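Local coordinates for PbSGBP-B lipoprotein (Prevotella bryantii B14, PDB 6D2Y) that probably binds polysaccharide at the cell surface as a magnesium-containing, multidomain beta-sandwich lipoprotein encoded in a polysaccharide utilization locus, at residues S89-D93 with H94-V98. Residues are numbered along the deposited sequence; the frame is centred on the assembly and turned at random.
Sequences SYITD and HTLIV
Thr92 and Thr95 join their side-chain hydroxyls across a tight reversal of the chain, OG1 of Thr92 lying 2.6 Å from OG1 of Thr95 in a hydrogen bond that either could donate. Thr92 uses the same oxygen to accept the backbone N-H of His94 (N to OG1, 3.2 Å), which makes an ST turn inside a beta turn close to type I. Both threonines hold OG1 between their own backbone N and carbonyl carbon (chi1 77° and 62°), and this rotation turns the two oxygens inward against each other.

Behind the turn, the chain before it runs antiparallel to strand 95-98 for one bridge. Ile91 and Leu96 form a non-hydrogen-bonded pair flanked by two weak backbone bonds, Thr92 N to Thr95 O at 2.8 Å but strongly bent, and Ile97 N to Tyr90 O at 3.4 Å. The side chains of Ile91 and Leu96 run alongside each other on one face; CG2 of Ile91 reaches CD1 of Leu96 at 3.7 Å, while its CG1 comes equally near CG of Leu96.

Further out, Leu96 also packs on Ile74 and Ile77 of the facing sheet, and the far edge of its strand pairs through backbone bonds with strand 63-69. Asp93 OD1 accepts the backbone N-H of Lys72, tying the turn to the neighbouring loop.

The whole is a hairpin-like turn leading into strand 95-99 at the edge of the N-terminal sandwich, away from the magnesium site. With both backbone-to-backbone bonds across it weak, closure appears to draw on the paired hydroxyls, the His94 N-H bond to Thr92 OG1 and the aliphatic contact behind them.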
# COMPACT_ATOMS: atom_id res chain seq x y z
N SER A 89 -1.12 43.43 -17.07
CA SER A 89 -2.30 43.66 -17.89
C SER A 89 -3.60 43.39 -17.15
O SER A 89 -4.66 43.85 -17.59
CB SER A 89 -2.24 42.80 -19.15
OG SER A 89 -2.95 41.59 -18.97
N TYR A 90 -3.56 42.65 -16.04
CA TYR A 90 -4.76 42.30 -15.29
C TYR A 90 -4.69 42.84 -13.86
O TYR A 90 -5.16 42.20 -12.92
CB TYR A 90 -4.98 40.79 -15.28
CG TYR A 90 -5.23 40.24 -16.66
CD1 TYR A 90 -6.36 40.61 -17.38
CD2 TYR A 90 -4.35 39.34 -17.25
CE1 TYR A 90 -6.60 40.12 -18.64
CE2 TYR A 90 -4.58 38.83 -18.52
CZ TYR A 90 -5.71 39.23 -19.21
OH TYR A 90 -5.95 38.73 -20.47
N ILE A 91 -4.10 44.02 -13.70
CA ILE A 91 -3.99 44.67 -12.39
C ILE A 91 -4.56 46.09 -12.55
O ILE A 91 -3.85 47.02 -12.95
CB ILE A 91 -2.56 44.71 -11.86
CG1 ILE A 91 -1.98 43.30 -11.78
CG2 ILE A 91 -2.52 45.37 -10.49
CD1 ILE A 91 -0.53 43.26 -11.37
N THR A 92 -5.84 46.25 -12.24
CA THR A 92 -6.40 47.59 -12.09
C THR A 92 -6.04 48.12 -10.71
O THR A 92 -5.45 47.42 -9.88
CB THR A 92 -7.91 47.57 -12.31
OG1 THR A 92 -8.56 47.04 -11.14
CG2 THR A 92 -8.27 46.73 -13.52
N ASP A 93 -6.41 49.37 -10.44
CA ASP A 93 -6.12 49.92 -9.13
C ASP A 93 -7.11 49.47 -8.06
O ASP A 93 -6.92 49.79 -6.88
CB ASP A 93 -6.08 51.45 -9.19
CG ASP A 93 -5.03 52.04 -8.27
OD1 ASP A 93 -3.85 51.61 -8.35
OD2 ASP A 93 -5.37 52.94 -7.47
N HIS A 94 -8.15 48.72 -8.44
CA HIS A 94 -9.09 48.17 -7.49
C HIS A 94 -9.20 46.65 -7.55
O HIS A 94 -9.81 46.06 -6.66
CB HIS A 94 -10.48 48.78 -7.68
CG HIS A 94 -10.51 50.27 -7.53
ND1 HIS A 94 -10.00 50.90 -6.41
CD2 HIS A 94 -10.97 51.25 -8.34
CE1 HIS A 94 -10.16 52.21 -6.54
NE2 HIS A 94 -10.74 52.44 -7.70
N THR A 95 -8.65 46.01 -8.58
CA THR A 95 -8.64 44.56 -8.69
C THR A 95 -7.28 44.09 -9.17
O THR A 95 -6.70 44.66 -10.09
CB THR A 95 -9.72 44.04 -9.66
OG1 THR A 95 -9.45 44.55 -10.98
CG2 THR A 95 -11.11 44.47 -9.22
N LEU A 96 -6.78 43.03 -8.53
CA LEU A 96 -5.55 42.36 -8.95
C LEU A 96 -5.83 40.87 -8.99
O LEU A 96 -6.29 40.30 -7.99
CB LEU A 96 -4.38 42.67 -8.01
CG LEU A 96 -2.98 42.17 -8.37
CD1 LEU A 96 -1.93 43.04 -7.70
CD2 LEU A 96 -2.76 40.72 -7.97
N ILE A 97 -5.55 40.24 -10.13
CA ILE A 97 -5.77 38.82 -10.33
C ILE A 97 -4.41 38.14 -10.42
O ILE A 97 -3.61 38.46 -11.31
CB ILE A 97 -6.63 38.55 -11.58
CG1 ILE A 97 -8.02 39.16 -11.40
CG2 ILE A 97 -6.74 37.05 -11.84
CD1 ILE A 97 -8.90 39.04 -12.63
N VAL A 98 -4.14 37.23 -9.49
CA VAL A 98 -2.87 36.52 -9.41
C VAL A 98 -3.16 35.07 -9.05
O VAL A 98 -4.14 34.76 -8.37
CB VAL A 98 -1.92 37.18 -8.38
CG1 VAL A 98 -2.49 37.09 -6.97
CG2 VAL A 98 -0.52 36.56 -8.44